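PDB 3SHP: putative acetyltransferase Sthe_0691 from Sphaerobacter thermophilus, which is a putative acetyltransferase, probably of the GCN5-related (GNAT) type, that would transfer an acetyl group from acetyl-CoA to an acceptor not yet known. Local coordinates for residues T10-M19 with L61-V72; L120-D129 with V159-K170. All coordinates share one frame; numbering follows the deposited sequence.

How the contacts relate
Contacts 1 and 2 join neighbouring strands at separate places in one mixed, curved sheet, their centres about 23 Å apart on opposite sides of the chain's centre and their nearest atoms about 11 Å apart. In series along the chain, contact 1 pairs strand 14-18 with strand 58-66 before contact 2 pairs strand 121-127 with strand 157-167. Strands 72-80 and 84-91 lie between them in the sheet, and helix 98-116 connects the parallel strands 84-91 and 121-127, a topology consistent with a GNAT fold. The two pairings thus build distant parts of one sheet, with the meso-tartrate pocket, which includes R58 and W59, beside contact 1.

Contact 1. Residues T10-M19 with L61-V72; sequences TGPTVYLRAM and LLAIVRRSDEAV
V14, L16 and I64 form the apolar centre, on the sheet face that turns to helix 98-116, where L101 and A105 meet V14 and I64. I64 is shared: its CG2 branch sits 3.8 Å from V14 CB, while its CG1 lies 3.9 Å from L16 CD1, the two side chains running side by side. On the other face, V65 slips under the Y15 ring in a CH-pi contact, its CB 3.9 Å from the ring centroid and 14° off the normal. Y15 has CG wedged between its backbone N and carbonyl carbon (chi1 66°), which folds the ring back across V65. V65 CG2 in turn lies under one face of the R17 guanidinium, which A63 CB also supports, and R17 carries its charge on to a salt bridge with D23. Beneath these side chains the antiparallel backbones exchange hydrogen bonds through Y15 with V65 and R17 with A63, the bond from R17 N being weak, and M19 N, of a selenomethionine, reaches L61 O.

Outward, toward the turn after strand 58-66, the contact becomes polar. The hydroxyl of Y15 donates to the syn lone pair of E70 OE1 at 2.5 Å, near the plane of the ring. R67 bends at chi3 (46°) to bring NH1 within 2.7 Å of G11 O, an acceptor that also takes the T10 hydroxyl, while R67 CG lies at the edge of the Y15 ring. R67 N holds T13 O. A water bridges R17 NH2 and E70 O, and R66 grips D69 side-on within the turn and also forms a salt bridge with E21 of a second subunit. The chemistry implies that the hairpin turn after strand 58-66 is fastened to strand 14-18 by Y15 and R67, with the E70 carboxylate probably stabilised by the Y15 hydroxyl.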
loop_
_atom_site.group_PDB
_atom_site.type_symbol
_atom_site.label_atom_id
_atom_site.label_comp_id
_atom_site.label_asym_id
_atom_site.label_seq_id
_atom_site.Cartn_x
_atom_site.Cartn_y
_atom_site.Cartn_z
ATOM N N THR A 10 33.468 -2.379 25.158
ATOM C CA THR A 10 32.782 -3.456 25.860
ATOM C C THR A 10 32.397 -3.092 27.283
ATOM O O THR A 10 33.128 -2.381 27.982
ATOM C CB THR A 10 33.593 -4.751 25.858
ATOM O OG1 THR A 10 32.816 -5.769 26.492
ATOM C CG2 THR A 10 34.919 -4.575 26.574
ATOM N N GLY A 11 31.221 -3.563 27.681
ATOM C CA GLY A 11 30.766 -3.424 29.057
ATOM C C GLY A 11 30.541 -4.804 29.627
ATOM O O GLY A 11 30.946 -5.788 29.016
ATOM N N PRO A 12 29.850 -4.887 30.780
ATOM C CA PRO A 12 29.572 -6.164 31.472
ATOM C C PRO A 12 28.675 -7.124 30.670
ATOM O O PRO A 12 28.781 -8.350 30.834
ATOM C CB PRO A 12 28.849 -5.717 32.761
ATOM C CG PRO A 12 29.308 -4.297 32.971
ATOM C CD PRO A 12 29.357 -3.739 31.548
ATOM N N THR A 13 27.836 -6.579 29.789
ATOM C CA THR A 13 26.825 -7.382 29.106
ATOM C C THR A 13 26.962 -7.379 27.597
ATOM O O THR A 13 26.779 -8.424 26.965
ATOM C CB THR A 13 25.415 -6.881 29.449
ATOM O OG1 THR A 13 25.321 -6.753 30.865
ATOM C CG2 THR A 13 24.398 -7.886 29.019
ATOM N N VAL A 14 27.232 -6.207 27.018
ATOM C CA VAL A 14 27.331 -6.074 25.576
ATOM C C VAL A 14 28.650 -5.443 25.127
ATOM O O VAL A 14 29.328 -4.786 25.906
ATOM C CB VAL A 14 26.173 -5.210 24.999
ATOM C CG1 VAL A 14 24.783 -5.781 25.433
ATOM C CG2 VAL A 14 26.347 -3.754 25.407
ATOM N N TYR A 15 28.986 -5.634 23.860
ATOM C CA TYR A 15 30.048 -4.857 23.271
ATOM C C TYR A 15 29.621 -4.331 21.934
ATOM O O TYR A 15 28.686 -4.857 21.329
ATOM C CB TYR A 15 31.357 -5.631 23.177
ATOM C CG TYR A 15 31.391 -6.819 22.258
ATOM C CD1 TYR A 15 31.879 -6.714 20.947
ATOM C CD2 TYR A 15 31.010 -8.070 22.719
ATOM C CE1 TYR A 15 31.940 -7.820 20.112
ATOM C CE2 TYR A 15 31.074 -9.174 21.902
ATOM C CZ TYR A 15 31.537 -9.045 20.598
ATOM O OH TYR A 15 31.584 -10.191 19.811
ATOM N N LEU A 16 30.286 -3.257 21.520
ATOM C CA LEU A 16 30.026 -2.585 20.270
ATOM C C LEU A 16 31.216 -2.778 19.366
ATOM O O LEU A 16 32.376 -2.685 19.800
ATOM C CB LEU A 16 29.773 -1.084 20.496
ATOM C CG LEU A 16 28.360 -0.647 20.936
ATOM C CD1 LEU A 16 27.748 -1.531 21.987
ATOM C CD2 LEU A 16 28.415 0.763 21.473
ATOM N N ARG A 17 30.918 -3.046 18.102
ATOM C CA ARG A 17 31.938 -3.199 17.076
ATOM C C ARG A 17 31.262 -2.799 15.766
ATOM O O ARG A 17 30.060 -2.723 15.708
ATOM C CB ARG A 17 32.401 -4.658 17.001
ATOM C CG ARG A 17 31.243 -5.708 16.816
ATOM C CD ARG A 17 31.739 -6.947 16.056
ATOM N NE ARG A 17 30.707 -7.972 15.922
ATOM C CZ ARG A 17 29.769 -8.014 14.967
ATOM N NH1 ARG A 17 29.707 -7.074 14.013
ATOM N NH2 ARG A 17 28.879 -9.015 14.973
ATOM N N ALA A 18 32.047 -2.557 14.729
ATOM C CA ALA A 18 31.511 -2.218 13.417
ATOM C C ALA A 18 30.512 -3.280 12.969
ATOM O O ALA A 18 30.791 -4.479 13.039
ATOM C CB ALA A 18 32.654 -2.054 12.387
HETATM N N MSE A 19 29.320 -2.847 12.585
HETATM C CA MSE A 19 28.337 -3.753 11.990
HETATM C C MSE A 19 28.847 -4.149 10.607
HETATM O O MSE A 19 29.349 -3.304 9.857
HETATM C CB MSE A 19 26.973 -3.074 11.882
HETATM C CG MSE A 19 25.877 -3.998 11.398
HETATM SE SE MSE A 19 24.193 -3.272 11.941
HETATM C CE MSE A 19 22.987 -4.779 11.715
ATOM N N LEU A 61 27.731 2.389 11.326
ATOM C CA LEU A 61 26.871 1.468 12.028
ATOM C C LEU A 61 27.680 0.609 12.976
ATOM O O LEU A 61 28.637 -0.033 12.548
ATOM C CB LEU A 61 26.219 0.552 11.016
ATOM C CG LEU A 61 24.888 0.977 10.463
ATOM C CD1 LEU A 61 24.494 -0.069 9.385
ATOM C CD2 LEU A 61 23.868 1.060 11.582
ATOM N N LEU A 62 27.281 0.595 14.247
ATOM C CA LEU A 62 27.874 -0.267 15.229
ATOM C C LEU A 62 26.860 -1.345 15.601
ATOM O O LEU A 62 25.685 -1.036 15.845
ATOM C CB LEU A 62 28.269 0.530 16.475
ATOM C CG LEU A 62 29.318 1.646 16.314
ATOM C CD1 LEU A 62 29.575 2.317 17.646
ATOM C CD2 LEU A 62 30.640 1.097 15.736
ATOM N N ALA A 63 27.297 -2.599 15.620
ATOM C CA ALA A 63 26.480 -3.669 16.150
ATOM C C ALA A 63 26.562 -3.668 17.657
ATOM O O ALA A 63 27.641 -3.440 18.236
ATOM C CB ALA A 63 26.982 -4.993 15.630
ATOM N N ILE A 64 25.444 -3.941 18.310
ATOM C CA ILE A 64 25.485 -4.143 19.754
ATOM C C ILE A 64 25.409 -5.657 19.953
ATOM O O ILE A 64 24.458 -6.305 19.489
ATOM C CB ILE A 64 24.329 -3.439 20.446
ATOM C CG1 ILE A 64 24.343 -1.929 20.119
ATOM C CG2 ILE A 64 24.333 -3.731 21.971
ATOM C CD1 ILE A 64 23.034 -1.198 20.535
ATOM N N VAL A 65 26.418 -6.226 20.605
ATOM C CA VAL A 65 26.568 -7.678 20.633
ATOM C C VAL A 65 26.509 -8.161 22.068
ATOM O O VAL A 65 27.256 -7.689 22.918
ATOM C CB VAL A 65 27.912 -8.138 19.966
ATOM C CG1 VAL A 65 28.047 -9.655 19.970
ATOM C CG2 VAL A 65 28.072 -7.581 18.535
ATOM N N ARG A 66 25.603 -9.100 22.345
ATOM C CA ARG A 66 25.521 -9.664 23.680
ATOM C C ARG A 66 26.664 -10.625 23.886
ATOM O O ARG A 66 26.822 -11.583 23.135
ATOM C CB ARG A 66 24.182 -10.363 23.927
ATOM C CG ARG A 66 23.963 -10.750 25.377
ATOM C CD ARG A 66 22.531 -11.144 25.652
ATOM N NE ARG A 66 21.999 -12.110 24.680
ATOM C CZ ARG A 66 20.704 -12.323 24.470
ATOM N NH1 ARG A 66 20.324 -13.219 23.571
ATOM N NH2 ARG A 66 19.794 -11.659 25.172
ATOM N N ARG A 67 27.461 -10.342 24.915
ATOM C CA ARG A 67 28.630 -11.129 25.270
ATOM C C ARG A 67 28.331 -12.618 25.568
ATOM O O ARG A 67 29.010 -13.495 25.031
ATOM C CB ARG A 67 29.368 -10.468 26.460
ATOM C CG ARG A 67 29.885 -9.001 26.147
ATOM C CD ARG A 67 30.621 -8.359 27.309
ATOM N NE ARG A 67 31.584 -9.290 27.892
ATOM C CZ ARG A 67 32.094 -9.198 29.122
ATOM N NH1 ARG A 67 31.758 -8.193 29.929
ATOM N NH2 ARG A 67 32.957 -10.123 29.550
ATOM N N SER A 68 27.320 -12.905 26.389
ATOM C CA SER A 68 27.048 -14.315 26.778
ATOM C C SER A 68 26.879 -15.247 25.578
ATOM O O SER A 68 27.407 -16.349 25.586
ATOM C CB SER A 68 25.856 -14.435 27.727
ATOM O OG SER A 68 24.690 -13.856 27.145
ATOM N N ASP A 69 26.201 -14.802 24.523
ATOM C CA ASP A 69 25.946 -15.699 23.372
ATOM C C ASP A 69 26.382 -15.169 22.010
ATOM O O ASP A 69 26.156 -15.832 20.995
ATOM C CB ASP A 69 24.454 -16.128 23.317
ATOM C CG ASP A 69 23.499 -14.944 23.142
ATOM O OD1 ASP A 69 23.963 -13.787 23.159
ATOM O OD2 ASP A 69 22.272 -15.162 22.985
ATOM N N GLU A 70 26.983 -13.977 21.982
ATOM C CA GLU A 70 27.453 -13.360 20.734
ATOM C C GLU A 70 26.338 -12.944 19.787
ATOM O O GLU A 70 26.587 -12.703 18.599
ATOM C CB GLU A 70 28.443 -14.270 20.000
ATOM C CG GLU A 70 29.761 -14.462 20.741
ATOM C CD GLU A 70 30.598 -13.201 20.710
ATOM O OE1 GLU A 70 30.548 -12.502 19.683
ATOM O OE2 GLU A 70 31.300 -12.904 21.697
ATOM N N ALA A 71 25.116 -12.844 20.303
ATOM C CA ALA A 71 23.979 -12.446 19.490
ATOM C C ALA A 71 24.018 -10.947 19.236
ATOM O O ALA A 71 24.302 -10.151 20.142
ATOM C CB ALA A 71 22.692 -12.821 20.185
ATOM N N VAL A 72 23.728 -10.559 18.000
ATOM C CA VAL A 72 23.578 -9.142 17.685
ATOM C C VAL A 72 22.185 -8.765 18.190
ATOM O O VAL A 72 21.184 -9.273 17.663
ATOM C CB VAL A 72 23.730 -8.886 16.165
ATOM C CG1 VAL A 72 23.349 -7.419 15.803
ATOM C CG2 VAL A 72 25.175 -9.246 15.694
HETATM O O HOH W 1 26.178 -10.972 27.983
HETATM O O HOH W 2 28.394 -11.374 16.870
#

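Contact 2. Residues L120-D129 with V159-K170; sequences LVITVEIAAD and VDLLIYQAVDPK
T123 and Q165 each set their side-chain branch opposite the carbonyl carbon, T123 OG1 at chi1 -59° and Q165 CG at chi1 -70°, and the two run side by side off the same face of the sheet. Q165 NE2 thereby donates to T123 OG1 at 2.7 Å, close to its own amide plane, and OE1 accepts from A44 N, so the amide is gripped at both ends. The same threonine presses CG2 against I163 CG2 at 3.4 Å, tighter than usual van der Waals contact. Farther along this face E125 lays CG beside I163 CD1 (3.9 Å), and its carboxylate is clamped by R88 and R41. On the reverse face, I126 CD1 meets the Y164 ring at 4.0 Å from CD1, the side chains crossing at about a right angle beneath helix 131-139, where the Y164 hydroxyl bonds E138. A leucine in place of Q165 would probably leave T123 OG1 without this donor and A44 N without its acceptor. Regular antiparallel bonds run from L120 to A128, implying a continuous antiparallel pairing whose buried polar side chains tie it to the segments around A44, R41 and R88.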
loop_
_atom_site.group_PDB
_atom_site.type_symbol
_atom_site.label_atom_id
_atom_site.label_comp_id
_atom_site.label_asym_id
_atom_site.label_seq_id
_atom_site.Cartn_x
_atom_site.Cartn_y
_atom_site.Cartn_z
ATOM N N LEU A 120 31.698 19.282 18.741
ATOM C CA LEU A 120 31.134 20.347 19.553
ATOM C C LEU A 120 29.700 19.963 19.966
ATOM O O LEU A 120 29.170 20.540 20.920
ATOM C CB LEU A 120 31.190 21.693 18.800
ATOM C CG LEU A 120 32.623 22.115 18.399
ATOM C CD1 LEU A 120 32.691 23.455 17.637
ATOM C CD2 LEU A 120 33.570 22.152 19.617
ATOM N N VAL A 121 29.100 18.980 19.272
ATOM C CA VAL A 121 27.699 18.566 19.514
ATOM C C VAL A 121 27.499 17.060 19.368
ATOM O O VAL A 121 27.948 16.448 18.384
ATOM C CB VAL A 121 26.707 19.269 18.558
ATOM C CG1 VAL A 121 25.278 19.100 19.036
ATOM C CG2 VAL A 121 27.025 20.743 18.430
ATOM N N ILE A 122 26.851 16.469 20.370
ATOM C CA ILE A 122 26.417 15.071 20.354
ATOM C C ILE A 122 24.911 15.081 20.576
ATOM O O ILE A 122 24.425 15.756 21.495
ATOM C CB ILE A 122 27.090 14.245 21.486
ATOM C CG1 ILE A 122 28.618 14.295 21.359
ATOM C CG2 ILE A 122 26.620 12.789 21.467
ATOM C CD1 ILE A 122 29.399 13.541 22.493
ATOM N N THR A 123 24.189 14.329 19.743
ATOM C CA THR A 123 22.742 14.411 19.664
ATOM C C THR A 123 22.215 12.969 19.610
ATOM O O THR A 123 22.603 12.185 18.721
ATOM C CB THR A 123 22.304 15.241 18.411
ATOM O OG1 THR A 123 22.857 16.563 18.482
ATOM C CG2 THR A 123 20.790 15.374 18.305
ATOM N N VAL A 124 21.362 12.626 20.573
ATOM C CA VAL A 124 20.853 11.260 20.740
ATOM C C VAL A 124 19.321 11.238 20.860
ATOM O O VAL A 124 18.735 11.980 21.663
ATOM C CB VAL A 124 21.447 10.588 22.007
ATOM C CG1 VAL A 124 21.125 9.095 22.038
ATOM C CG2 VAL A 124 22.983 10.803 22.078
ATOM N N GLU A 125 18.682 10.360 20.097
ATOM C CA GLU A 125 17.235 10.130 20.191
ATOM C C GLU A 125 16.965 9.133 21.307
ATOM O O GLU A 125 17.600 8.047 21.340
ATOM C CB GLU A 125 16.695 9.538 18.887
ATOM C CG GLU A 125 16.756 10.453 17.689
ATOM C CD GLU A 125 15.913 9.922 16.492
ATOM O OE1 GLU A 125 15.486 8.738 16.525
ATOM O OE2 GLU A 125 15.692 10.691 15.521
ATOM N N ILE A 126 16.054 9.498 22.230
ATOM C CA ILE A 126 15.630 8.606 23.306
ATOM C C ILE A 126 14.147 8.795 23.616
ATOM O O ILE A 126 13.708 9.910 23.882
ATOM C CB ILE A 126 16.426 8.829 24.627
ATOM C CG1 ILE A 126 17.947 8.853 24.374
ATOM C CG2 ILE A 126 16.076 7.728 25.656
ATOM C CD1 ILE A 126 18.760 9.303 25.591
ATOM N N ALA A 127 13.377 7.712 23.593
ATOM C CA ALA A 127 11.944 7.834 23.816
ATOM C C ALA A 127 11.707 8.113 25.291
ATOM O O ALA A 127 12.448 7.625 26.133
ATOM C CB ALA A 127 11.207 6.561 23.380
ATOM N N ALA A 128 10.657 8.865 25.601
ATOM C CA ALA A 128 10.430 9.294 26.965
ATOM C C ALA A 128 10.174 8.141 27.924
ATOM O O ALA A 128 10.322 8.335 29.101
ATOM C CB ALA A 128 9.304 10.358 27.050
ATOM N N ASP A 129 9.807 6.951 27.440
ATOM C CA ASP A 129 9.560 5.820 28.356
ATOM C C ASP A 129 10.792 4.917 28.484
ATOM O O ASP A 129 10.721 3.836 29.088
ATOM C CB ASP A 129 8.341 4.982 27.899
ATOM C CG ASP A 129 8.471 4.523 26.467
ATOM O OD1 ASP A 129 9.483 4.886 25.841
ATOM O OD2 ASP A 129 7.575 3.819 25.949
ATOM N N VAL A 159 4.196 7.854 23.047
ATOM C CA VAL A 159 5.080 8.561 23.962
ATOM C C VAL A 159 5.970 9.546 23.202
ATOM O O VAL A 159 6.157 9.424 21.985
ATOM C CB VAL A 159 5.947 7.611 24.804
ATOM C CG1 VAL A 159 5.062 6.569 25.542
ATOM C CG2 VAL A 159 7.001 6.953 23.951
ATOM N N ASP A 160 6.506 10.519 23.923
ATOM C CA ASP A 160 7.325 11.541 23.301
ATOM C C ASP A 160 8.638 10.950 22.861
ATOM O O ASP A 160 9.188 10.063 23.514
ATOM C CB ASP A 160 7.627 12.691 24.271
ATOM C CG ASP A 160 6.383 13.353 24.822
ATOM O OD1 ASP A 160 5.259 13.115 24.330
ATOM O OD2 ASP A 160 6.537 14.121 25.783
ATOM N N LEU A 161 9.164 11.458 21.763
ATOM C CA LEU A 161 10.577 11.268 21.476
ATOM C C LEU A 161 11.330 12.461 22.055
ATOM O O LEU A 161 10.959 13.618 21.804
ATOM C CB LEU A 161 10.831 11.200 19.975
ATOM C CG LEU A 161 12.299 10.897 19.626
ATOM C CD1 LEU A 161 12.710 9.541 20.243
ATOM C CD2 LEU A 161 12.580 10.961 18.091
ATOM N N LEU A 162 12.387 12.180 22.808
ATOM C CA LEU A 162 13.208 13.221 23.386
ATOM C C LEU A 162 14.522 13.237 22.663
ATOM O O LEU A 162 14.996 12.187 22.247
ATOM C CB LEU A 162 13.443 12.956 24.877
ATOM C CG LEU A 162 12.185 12.823 25.751
ATOM C CD1 LEU A 162 12.538 12.604 27.241
ATOM C CD2 LEU A 162 11.346 14.057 25.572
ATOM N N ILE A 163 15.108 14.422 22.502
ATOM C CA ILE A 163 16.445 14.555 21.932
ATOM C C ILE A 163 17.374 15.088 23.006
ATOM O O ILE A 163 17.184 16.208 23.515
ATOM C CB ILE A 163 16.486 15.539 20.752
ATOM C CG1 ILE A 163 15.378 15.239 19.738
ATOM C CG2 ILE A 163 17.890 15.554 20.127
ATOM C CD1 ILE A 163 15.573 13.922 18.965
ATOM N N TYR A 164 18.370 14.278 23.355
ATOM C CA TYR A 164 19.350 14.636 24.366
ATOM C C TYR A 164 20.594 15.119 23.652
ATOM O O TYR A 164 20.969 14.563 22.616
ATOM C CB TYR A 164 19.685 13.418 25.254
ATOM C CG TYR A 164 18.783 13.308 26.459
ATOM C CD1 TYR A 164 17.427 13.016 26.310
ATOM C CD2 TYR A 164 19.280 13.502 27.745
ATOM C CE1 TYR A 164 16.588 12.939 27.403
ATOM C CE2 TYR A 164 18.442 13.411 28.867
ATOM C CZ TYR A 164 17.105 13.117 28.677
ATOM O OH TYR A 164 16.249 13.011 29.751
ATOM N N GLN A 165 21.231 16.142 24.220
ATOM C CA GLN A 165 22.415 16.764 23.623
ATOM C C GLN A 165 23.459 17.140 24.648
ATOM O O GLN A 165 23.143 17.436 25.806
ATOM C CB GLN A 165 22.016 18.013 22.825
ATOM C CG GLN A 165 21.235 17.681 21.544
ATOM C CD GLN A 165 21.107 18.885 20.608
ATOM O OE1 GLN A 165 20.370 19.844 20.894
ATOM N NE2 GLN A 165 21.815 18.838 19.487
ATOM N N ALA A 166 24.715 17.097 24.227
ATOM C CA ALA A 166 25.749 17.872 24.881
ATOM C C ALA A 166 26.309 18.798 23.819
ATOM O O ALA A 166 26.623 18.378 22.682
ATOM C CB ALA A 166 26.821 16.985 25.463
ATOM N N VAL A 167 26.398 20.068 24.185
ATOM C CA VAL A 167 26.881 21.098 23.296
ATOM C C VAL A 167 28.017 21.865 23.988
ATOM O O VAL A 167 27.829 22.451 25.063
ATOM C CB VAL A 167 25.742 22.047 22.878
ATOM C CG1 VAL A 167 26.261 23.188 21.983
ATOM C CG2 VAL A 167 24.593 21.264 22.187
ATOM N N ASP A 168 29.191 21.834 23.365
ATOM C CA ASP A 168 30.365 22.556 23.836
ATOM C C ASP A 168 30.045 24.024 24.130
ATOM O O ASP A 168 29.326 24.672 23.354
ATOM C CB ASP A 168 31.485 22.450 22.792
ATOM C CG ASP A 168 32.800 23.021 23.276
ATOM O OD1 ASP A 168 32.888 24.258 23.391
ATOM O OD2 ASP A 168 33.753 22.237 23.522
ATOM N N PRO A 169 30.575 24.555 25.257
ATOM C CA PRO A 169 30.390 25.965 25.640
ATOM C C PRO A 169 30.643 26.959 24.490
ATOM O O PRO A 169 29.875 27.913 24.336
ATOM C CB PRO A 169 31.421 26.173 26.752
ATOM C CG PRO A 169 31.635 24.834 27.347
ATOM C CD PRO A 169 31.262 23.787 26.314
ATOM N N LYS A 170 31.691 26.723 23.689
ATOM C CA LYS A 170 32.060 27.611 22.567
ATOM C C LYS A 170 30.870 27.993 21.690
ATOM O O LYS A 170 30.803 29.112 21.184
ATOM C CB LYS A 170 33.109 26.958 21.673
ATOM C CG LYS A 170 34.481 26.821 22.270
ATOM C CD LYS A 170 35.260 25.797 21.465
ATOM C CE LYS A 170 36.735 26.086 21.520
ATOM N NZ LYS A 170 37.475 25.015 20.816
#